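Local coordinates for protein nicotinamide riboside transporter PnuC (Neisseria mucosa ATCC 25996, PDB 4QTN) that probably carries nicotinamide riboside, a form of vitamin B3 used to make NAD, across the inner membrane as a homotrimer, at residues W41-A46 with A76-T81; A47-L52 with Y65-I70; F82-E87 with T158-T163. All coordinates share one frame; numbering follows the deposited sequence.

How the contacts relate
Three contacts join neighbouring transmembrane helices. Going from the N terminus, the chain runs along helix 41-59 through residues 41-46 and 47-52, turns, and returns as helix 64-80 through residues 65-70 and then 76-81. Contact 2 closes a short loop, and contact 1 closes a longer one around it, at the far end of the same antiparallel pair; their centres are about 12 Å apart. Contact 3 opens next, in series, where residues 82-87 lead into helix 85-107, and it reaches over a long span to the start of helix 158-175. Contacts 1 and 3 touch: Ser-79 O and Leu-84 N are 2.8 Å apart, probably a hydrogen bond, whereas contacts 2 and 3 do not.

Contact 1 (W41-A46 with A76-T81); sequences WLASVA and AYVSYT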
loop_
_atom_site.group_PDB
_atom_site.type_symbol
_atom_site.label_atom_id
_atom_site.label_comp_id
_atom_site.label_asym_id
_atom_site.label_seq_id
_atom_site.Cartn_x
_atom_site.Cartn_y
_atom_site.Cartn_z
ATOM N N TRP C 41 9.266 -20.465 -17.420
ATOM C CA TRP C 41 10.433 -19.633 -17.659
ATOM C C TRP C 41 10.038 -18.352 -18.387
ATOM O O TRP C 41 10.725 -17.340 -18.286
ATOM C CB TRP C 41 11.461 -20.403 -18.490
ATOM C CG TRP C 41 11.020 -20.632 -19.919
ATOM C CD1 TRP C 41 10.115 -21.562 -20.364
ATOM C CD2 TRP C 41 11.442 -19.901 -21.074
ATOM N NE1 TRP C 41 9.956 -21.455 -21.727
ATOM C CE2 TRP C 41 10.762 -20.448 -22.190
ATOM C CE3 TRP C 41 12.331 -18.841 -21.279
ATOM C CZ2 TRP C 41 10.948 -19.969 -23.495
ATOM C CZ3 TRP C 41 12.517 -18.368 -22.581
ATOM C CH2 TRP C 41 11.825 -18.934 -23.669
ATOM N N LEU C 42 8.922 -18.407 -19.117
ATOM C CA LEU C 42 8.483 -17.289 -19.952
ATOM C C LEU C 42 8.120 -16.100 -19.109
ATOM O O LEU C 42 8.743 -15.044 -19.220
ATOM C CB LEU C 42 7.286 -17.682 -20.826
ATOM C CG LEU C 42 7.491 -17.932 -22.325
ATOM C CD1 LEU C 42 6.244 -17.508 -23.072
ATOM C CD2 LEU C 42 8.709 -17.204 -22.877
ATOM N N ALA C 43 7.106 -16.277 -18.263
ATOM C CA ALA C 43 6.628 -15.220 -17.383
ATOM C C ALA C 43 7.739 -14.683 -16.475
ATOM O O ALA C 43 7.733 -13.504 -16.098
ATOM C CB ALA C 43 5.445 -15.707 -16.558
ATOM N N SER C 44 8.707 -15.531 -16.145
ATOM C CA SER C 44 9.823 -15.074 -15.335
ATOM C C SER C 44 10.818 -14.208 -16.096
ATOM O O SER C 44 11.307 -13.229 -15.555
ATOM C CB SER C 44 10.492 -16.214 -14.600
ATOM O OG SER C 44 9.887 -16.366 -13.337
ATOM N N VAL C 45 11.071 -14.536 -17.367
ATOM C CA VAL C 45 11.763 -13.599 -18.271
ATOM C C VAL C 45 10.917 -12.329 -18.427
ATOM O O VAL C 45 11.438 -11.220 -18.397
ATOM C CB VAL C 45 12.041 -14.213 -19.671
ATOM C CG1 VAL C 45 12.480 -13.143 -20.639
ATOM C CG2 VAL C 45 13.110 -15.268 -19.582
ATOM N N ALA C 46 9.604 -12.508 -18.561
ATOM C CA ALA C 46 8.698 -11.386 -18.754
ATOM C C ALA C 46 8.709 -10.438 -17.557
ATOM O O ALA C 46 8.464 -9.254 -17.712
ATOM C CB ALA C 46 7.282 -11.870 -19.055
ATOM N N ALA C 76 2.386 -10.309 -23.287
ATOM C CA ALA C 76 1.178 -10.354 -24.112
ATOM C C ALA C 76 0.750 -11.797 -24.348
ATOM O O ALA C 76 -0.431 -12.135 -24.238
ATOM C CB ALA C 76 1.396 -9.628 -25.433
ATOM N N TYR C 77 1.726 -12.648 -24.646
ATOM C CA TYR C 77 1.474 -14.065 -24.847
ATOM C C TYR C 77 0.978 -14.688 -23.537
ATOM O O TYR C 77 -0.134 -15.223 -23.471
ATOM C CB TYR C 77 2.758 -14.746 -25.343
ATOM C CG TYR C 77 2.678 -16.241 -25.503
ATOM C CD1 TYR C 77 2.150 -16.806 -26.648
ATOM C CD2 TYR C 77 3.180 -17.089 -24.521
ATOM C CE1 TYR C 77 2.093 -18.179 -26.804
ATOM C CE2 TYR C 77 3.130 -18.460 -24.662
ATOM C CZ TYR C 77 2.588 -19.004 -25.802
ATOM O OH TYR C 77 2.543 -20.377 -25.950
ATOM N N VAL C 78 1.776 -14.534 -22.483
ATOM C CA VAL C 78 1.487 -15.125 -21.181
ATOM C C VAL C 78 0.140 -14.669 -20.607
ATOM O O VAL C 78 -0.515 -15.428 -19.906
ATOM C CB VAL C 78 2.622 -14.841 -20.161
ATOM C CG1 VAL C 78 2.280 -15.402 -18.783
ATOM C CG2 VAL C 78 3.950 -15.404 -20.660
ATOM N N SER C 79 -0.276 -13.435 -20.903
ATOM C CA SER C 79 -1.588 -12.963 -20.420
ATOM C C SER C 79 -2.758 -13.578 -21.210
ATOM O O SER C 79 -3.888 -13.658 -20.704
ATOM C CB SER C 79 -1.676 -11.426 -20.370
ATOM O OG SER C 79 -1.452 -10.837 -21.632
ATOM N N TYR C 80 -2.469 -14.037 -22.431
ATOM C CA TYR C 80 -3.437 -14.798 -23.219
ATOM C C TYR C 80 -3.570 -16.217 -22.690
ATOM O O TYR C 80 -4.685 -16.706 -22.472
ATOM C CB TYR C 80 -3.039 -14.821 -24.703
ATOM C CG TYR C 80 -3.600 -16.003 -25.491
ATOM C CD1 TYR C 80 -4.980 -16.252 -25.543
ATOM C CD2 TYR C 80 -2.754 -16.856 -26.198
ATOM C CE1 TYR C 80 -5.487 -17.328 -26.250
ATOM C CE2 TYR C 80 -3.256 -17.926 -26.915
ATOM C CZ TYR C 80 -4.622 -18.158 -26.935
ATOM O OH TYR C 80 -5.120 -19.222 -27.639
ATOM N N THR C 81 -2.431 -16.879 -22.491
ATOM C CA THR C 81 -2.419 -18.257 -21.997
ATOM C C THR C 81 -3.097 -18.357 -20.629
ATOM O O THR C 81 -3.243 -19.444 -20.072
ATOM C CB THR C 81 -0.980 -18.854 -21.930
ATOM O OG1 THR C 81 -0.283 -18.357 -20.772
ATOM C CG2 THR C 81 -0.178 -18.535 -23.214
#
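Leu-42 and Ala-43 meet Tyr-77 and Val-78 near the open end of an antiparallel helical hairpin, formed by the consecutive transmembrane helices 41-59 and 64-80. The axes of the two short segments approach to 9.9 Å at 133°, and Ala-43 and Val-78 have the nearest CA atoms, 6.4 Å apart.

Every direct meeting here is apolar. Leu-42 carries the contact with Tyr-77 through CD1, which lies 3.4 Å from Tyr-77 CD2, approaching the ring obliquely, and the two side chains cross at about a right angle. The same methyl is also 3.9 Å from Val-78 CG2, so one branch of the leucine bridges the aromatic ring and the valine. Val-78 divides its methyls between two neighbours. With CG1 anti to the backbone N (chi1 177°), that methyl meets Ala-43 CB at 3.9 Å, while CG2 is left for Leu-42. Leu-210 of helix 208-234 touches both Ala-43 and Val-78 and extends this buried side of the contact, and Leu-74, one turn before Val-78, also packs on Leu-42.

Within the second segment, Thr-81 CG2 lies over one face of the Tyr-77 ring, 3.6 Å above its plane and displaced toward the rim. The threonine hydroxyl is turned back into the last turn of its helix: Thr-81 OG1 donates to Val-78 O at 3.1 Å, tilted 32° from the carbonyl plane.

Contact 2 (A47-L52 with Y65-I70); sequences AVTGIL and YLFGLI
Thr-49 OG1 is held by the carbonyl of Val-45, one turn back on its own helix, and lies 3.5 Å from Ile-70 CG2 across the contact. Its chi1 of 65° places the hydroxyl between the backbone N and the carbonyl carbon, where it meets both Val-45 O and Ile-70 CG2. Ile-70 answers with its CG2 methyl, and the two side chains cross at about a right angle. Around this point the chain forms an antiparallel helical hairpin, in which the axes of the two short segments approach to 8.0 Å at 146°.

The second half of the contact is a CH-pi interaction. Leu-52 CB stands over one face of Phe-67, 4.2 Å from the ring centroid, and Leu-52 CD2 meets Phe-67 CZ at 4.1 Å. Thr-49 CG2 comes to the same ring from its edge, 4.4 Å from Phe-67 CD1. Phe-56 meets the phenylalanine as well, and a bound octyl glucoside touches Leu-52.

Two backbone carbonyls add polar links. Gly-50 O accepts a hydrogen bond from the hydroxyl of Tyr-217, a residue of the nicotinamide riboside site, and Thr-49 O has a weak one with Ser-71 of the partner helix. The side-chain contact is thus mainly apolar, with the threonine hydroxyl bonded to Val-45 O in its own helix, while Gly-50 O ties helix 41-59 to a substrate-binding tyrosine.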
loop_
_atom_site.group_PDB
_atom_site.type_symbol
_atom_site.label_atom_id
_atom_site.label_comp_id
_atom_site.label_asym_id
_atom_site.label_seq_id
_atom_site.Cartn_x
_atom_site.Cartn_y
_atom_site.Cartn_z
ATOM N N ALA C 47 9.017 -10.953 -16.373
ATOM C CA ALA C 47 9.134 -10.093 -15.202
ATOM C C ALA C 47 10.474 -9.387 -15.161
ATOM O O ALA C 47 10.528 -8.171 -15.192
ATOM C CB ALA C 47 8.904 -10.877 -13.937
ATOM N N VAL C 48 11.558 -10.156 -15.147
ATOM C CA VAL C 48 12.919 -9.586 -15.147
ATOM C C VAL C 48 13.132 -8.464 -16.189
ATOM O O VAL C 48 13.572 -7.365 -15.839
ATOM C CB VAL C 48 14.001 -10.672 -15.292
ATOM C CG1 VAL C 48 15.363 -10.047 -15.566
ATOM C CG2 VAL C 48 14.051 -11.504 -14.035
ATOM N N THR C 49 12.844 -8.753 -17.461
ATOM C CA THR C 49 12.679 -7.693 -18.461
ATOM C C THR C 49 11.296 -7.158 -18.253
ATOM O O THR C 49 10.337 -7.818 -18.576
ATOM C CB THR C 49 12.804 -8.215 -19.924
ATOM O OG1 THR C 49 11.727 -9.112 -20.223
ATOM C CG2 THR C 49 14.128 -8.935 -20.143
ATOM N N GLY C 50 11.183 -5.997 -17.650
ATOM C CA GLY C 50 9.885 -5.481 -17.306
ATOM C C GLY C 50 9.970 -4.801 -15.998
ATOM O O GLY C 50 9.507 -3.679 -15.845
ATOM N N ILE C 51 10.598 -5.466 -15.041
ATOM C CA ILE C 51 11.051 -4.787 -13.837
ATOM C C ILE C 51 12.149 -3.811 -14.220
ATOM O O ILE C 51 12.099 -2.642 -13.851
ATOM C CB ILE C 51 11.530 -5.771 -12.754
ATOM C CG1 ILE C 51 10.332 -6.314 -11.983
ATOM C CG2 ILE C 51 12.464 -5.080 -11.784
ATOM C CD1 ILE C 51 10.572 -7.663 -11.337
ATOM N N LEU C 52 13.095 -4.273 -15.038
ATOM C CA LEU C 52 14.077 -3.381 -15.622
ATOM C C LEU C 52 13.447 -2.276 -16.490
ATOM O O LEU C 52 13.863 -1.117 -16.404
ATOM C CB LEU C 52 15.164 -4.150 -16.382
ATOM C CG LEU C 52 16.273 -4.647 -15.449
ATOM C CD1 LEU C 52 16.158 -6.142 -15.230
ATOM C CD2 LEU C 52 17.660 -4.277 -15.951
ATOM N N TYR C 65 13.467 1.212 -23.413
ATOM C CA TYR C 65 12.621 0.812 -24.541
ATOM C C TYR C 65 12.957 -0.556 -25.123
ATOM O O TYR C 65 12.055 -1.304 -25.522
ATOM C CB TYR C 65 12.625 1.871 -25.631
ATOM C CG TYR C 65 11.831 3.100 -25.269
ATOM C CD1 TYR C 65 10.457 3.032 -25.075
ATOM C CD2 TYR C 65 12.457 4.332 -25.123
ATOM C CE1 TYR C 65 9.731 4.155 -24.745
ATOM C CE2 TYR C 65 11.738 5.462 -24.799
ATOM C CZ TYR C 65 10.377 5.372 -24.612
ATOM O OH TYR C 65 9.657 6.503 -24.276
ATOM N N LEU C 66 14.245 -0.883 -25.176
ATOM C CA LEU C 66 14.657 -2.200 -25.615
ATOM C C LEU C 66 14.094 -3.290 -24.696
ATOM O O LEU C 66 13.482 -4.257 -25.165
ATOM C CB LEU C 66 16.170 -2.299 -25.689
ATOM C CG LEU C 66 16.683 -3.724 -25.908
ATOM C CD1 LEU C 66 16.037 -4.366 -27.136
ATOM C CD2 LEU C 66 18.202 -3.739 -26.012
ATOM N N PHE C 67 14.303 -3.128 -23.389
ATOM C CA PHE C 67 13.701 -4.015 -22.389
ATOM C C PHE C 67 12.194 -4.112 -22.553
ATOM O O PHE C 67 11.640 -5.205 -22.581
ATOM C CB PHE C 67 14.037 -3.552 -20.968
ATOM C CG PHE C 67 15.479 -3.713 -20.609
ATOM C CD1 PHE C 67 16.004 -4.966 -20.311
ATOM C CD2 PHE C 67 16.325 -2.611 -20.579
ATOM C CE1 PHE C 67 17.342 -5.115 -19.988
ATOM C CE2 PHE C 67 17.669 -2.752 -20.260
ATOM C CZ PHE C 67 18.178 -4.006 -19.965
ATOM N N GLY C 68 11.539 -2.963 -22.668
ATOM C CA GLY C 68 10.090 -2.918 -22.809
ATOM C C GLY C 68 9.609 -3.767 -23.961
ATOM O O GLY C 68 8.629 -4.520 -23.830
ATOM N N LEU C 69 10.321 -3.670 -25.086
ATOM C CA LEU C 69 9.968 -4.398 -26.305
ATOM C C LEU C 69 9.857 -5.900 -26.057
ATOM O O LEU C 69 8.857 -6.514 -26.427
ATOM C CB LEU C 69 10.979 -4.101 -27.432
ATOM C CG LEU C 69 10.615 -4.465 -28.884
ATOM C CD1 LEU C 69 10.971 -5.914 -29.202
ATOM C CD2 LEU C 69 9.148 -4.186 -29.169
ATOM N N ILE C 70 10.889 -6.479 -25.431
ATOM C CA ILE C 70 10.875 -7.896 -25.026
ATOM C C ILE C 70 9.720 -8.149 -24.077
ATOM O O ILE C 70 8.847 -8.999 -24.338
ATOM C CB ILE C 70 12.180 -8.293 -24.296
ATOM C CG1 ILE C 70 13.365 -8.270 -25.261
ATOM C CG2 ILE C 70 12.038 -9.665 -23.659
ATOM C CD1 ILE C 70 14.709 -8.137 -24.571
#

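Contact 3 (F82-E87 with T158-T163); sequences FKLYGE and TLDGVT
Asp-160, in the first turn of helix 158-175, makes two approaches to residues 82-87. With its side chain, OD2 lies 3.9 Å from Leu-84 CD2, the two groups crossing at about a right angle. This is a van der Waals meeting of a carboxylate oxygen with a methyl; a negative charge so near a helix N terminus would probably be eased by the helix dipole. With its backbone, Asp-160 O comes within 4.3 Å of Gly-86 CA. Lacking a side chain, Gly-86 lets the main chains draw close, its CA 5.4 Å from Asp-160 CA.

Residues 82-84 form the short connection between transmembrane helices 64-80 and 85-107. Lys-83, with positive phi, closes helix 64-80 in a Schellman motif, and Leu-84 follows at once as the N-cap of helix 85-107; the side chain of Leu-84 also touches Trp-196.

Further along, Val-162 turns to the trimer interface, packing on Val-33 of a neighbouring subunit. Thr-163 comes back to the contact: its OG1 donates a weak, long hydrogen bond of 3.4 Å to Glu-87 OE2. The glutamate chain bends at chi2 (-72°) to bring its carboxylate there, and the buried Glu-87 side chain lies about 7 Å from the bound nicotinamide riboside. Its other oxygen, OE1, is hydrogen-bonded to the hydroxyl of Tyr-75, the stronger of the two partners.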
loop_
_atom_site.group_PDB
_atom_site.type_symbol
_atom_site.label_atom_id
_atom_site.label_comp_id
_atom_site.label_asym_id
_atom_site.label_seq_id
_atom_site.Cartn_x
_atom_site.Cartn_y
_atom_site.Cartn_z
ATOM N N PHE C 82 -3.529 -17.220 -20.105
ATOM C CA PHE C 82 -4.231 -17.196 -18.845
ATOM C C PHE C 82 -5.652 -16.666 -18.981
ATOM O O PHE C 82 -6.391 -16.590 -17.995
ATOM C CB PHE C 82 -3.444 -16.392 -17.812
ATOM C CG PHE C 82 -2.389 -17.191 -17.105
ATOM C CD1 PHE C 82 -1.112 -17.332 -17.658
ATOM C CD2 PHE C 82 -2.670 -17.825 -15.892
ATOM C CE1 PHE C 82 -0.136 -18.073 -17.010
ATOM C CE2 PHE C 82 -1.700 -18.574 -15.250
ATOM C CZ PHE C 82 -0.429 -18.694 -15.805
ATOM N N LYS C 83 -6.034 -16.314 -20.205
ATOM C CA LYS C 83 -7.374 -15.789 -20.478
ATOM C C LYS C 83 -7.591 -14.373 -19.885
ATOM O O LYS C 83 -8.723 -13.993 -19.547
ATOM C CB LYS C 83 -8.456 -16.759 -19.971
ATOM C CG LYS C 83 -8.338 -18.186 -20.510
ATOM C CD LYS C 83 -9.126 -19.179 -19.656
ATOM C CE LYS C 83 -10.629 -18.947 -19.763
ATOM N NZ LYS C 83 -11.317 -19.237 -18.476
ATOM N N LEU C 84 -6.507 -13.607 -19.758
ATOM C CA LEU C 84 -6.618 -12.172 -19.521
ATOM C C LEU C 84 -6.578 -11.458 -20.863
ATOM O O LEU C 84 -5.509 -11.118 -21.372
ATOM C CB LEU C 84 -5.499 -11.662 -18.580
ATOM C CG LEU C 84 -5.768 -11.627 -17.056
ATOM C CD1 LEU C 84 -4.486 -11.375 -16.273
ATOM C CD2 LEU C 84 -6.831 -10.597 -16.678
ATOM N N TYR C 85 -7.754 -11.264 -21.447
ATOM C CA TYR C 85 -7.861 -10.740 -22.810
ATOM C C TYR C 85 -7.655 -9.223 -22.891
ATOM O O TYR C 85 -7.209 -8.713 -23.912
ATOM C CB TYR C 85 -9.197 -11.153 -23.453
ATOM C CG TYR C 85 -9.440 -12.649 -23.424
ATOM C CD1 TYR C 85 -8.597 -13.531 -24.117
ATOM C CD2 TYR C 85 -10.504 -13.189 -22.695
ATOM C CE1 TYR C 85 -8.807 -14.904 -24.079
ATOM C CE2 TYR C 85 -10.721 -14.561 -22.652
ATOM C CZ TYR C 85 -9.874 -15.412 -23.345
ATOM O OH TYR C 85 -10.092 -16.767 -23.305
ATOM N N GLY C 86 -7.966 -8.518 -21.803
ATOM C CA GLY C 86 -7.687 -7.088 -21.704
ATOM C C GLY C 86 -6.205 -6.778 -21.835
ATOM O O GLY C 86 -5.807 -5.884 -22.593
ATOM N N GLU C 87 -5.381 -7.536 -21.117
ATOM C CA GLU C 87 -3.943 -7.286 -21.090
ATOM C C GLU C 87 -3.261 -7.718 -22.376
ATOM O O GLU C 87 -2.245 -7.158 -22.752
ATOM C CB GLU C 87 -3.288 -7.952 -19.873
ATOM C CG GLU C 87 -3.896 -7.526 -18.538
ATOM C CD GLU C 87 -3.539 -6.095 -18.148
ATOM O OE1 GLU C 87 -2.336 -5.818 -17.976
ATOM O OE2 GLU C 87 -4.463 -5.251 -17.996
ATOM N N THR C 158 -15.845 -5.295 -17.208
ATOM C CA THR C 158 -15.723 -3.864 -17.059
ATOM C C THR C 158 -14.352 -3.497 -16.506
ATOM O O THR C 158 -13.651 -2.663 -17.063
ATOM C CB THR C 158 -16.832 -3.324 -16.145
ATOM O OG1 THR C 158 -16.411 -3.399 -14.783
ATOM C CG2 THR C 158 -18.139 -4.167 -16.321
ATOM N N LEU C 159 -13.954 -4.152 -15.428
ATOM C CA LEU C 159 -12.690 -3.819 -14.801
ATOM C C LEU C 159 -11.518 -4.120 -15.715
ATOM O O LEU C 159 -10.641 -3.295 -15.853
ATOM C CB LEU C 159 -12.525 -4.508 -13.451
ATOM C CG LEU C 159 -11.132 -4.350 -12.833
ATOM C CD1 LEU C 159 -11.182 -4.517 -11.327
ATOM C CD2 LEU C 159 -10.152 -5.346 -13.446
ATOM N N ASP C 160 -11.508 -5.300 -16.343
ATOM C CA ASP C 160 -10.464 -5.621 -17.324
ATOM C C ASP C 160 -10.464 -4.515 -18.346
ATOM O O ASP C 160 -9.445 -4.236 -18.991
ATOM C CB ASP C 160 -10.738 -6.957 -18.039
ATOM C CG ASP C 160 -10.958 -8.131 -17.068
ATOM O OD1 ASP C 160 -11.654 -7.955 -16.040
ATOM O OD2 ASP C 160 -10.478 -9.250 -17.371
ATOM N N GLY C 161 -11.624 -3.874 -18.488
ATOM C CA GLY C 161 -11.799 -2.790 -19.446
ATOM C C GLY C 161 -11.193 -1.482 -18.971
ATOM O O GLY C 161 -10.425 -0.855 -19.702
ATOM N N VAL C 162 -11.542 -1.081 -17.738
ATOM C CA VAL C 162 -11.047 0.170 -17.112
ATOM C C VAL C 162 -9.526 0.256 -17.124
ATOM O O VAL C 162 -8.960 1.263 -17.551
ATOM C CB VAL C 162 -11.563 0.344 -15.648
ATOM C CG1 VAL C 162 -10.765 1.401 -14.910
ATOM C CG2 VAL C 162 -13.037 0.710 -15.637
ATOM N N THR C 163 -8.865 -0.799 -16.672
ATOM C CA THR C 163 -7.418 -0.806 -16.674
ATOM C C THR C 163 -6.824 -0.595 -18.090
ATOM O O THR C 163 -5.651 -0.240 -18.231
ATOM C CB THR C 163 -6.829 -2.051 -15.938
ATOM O OG1 THR C 163 -5.561 -2.418 -16.504
ATOM C CG2 THR C 163 -7.774 -3.222 -16.027
#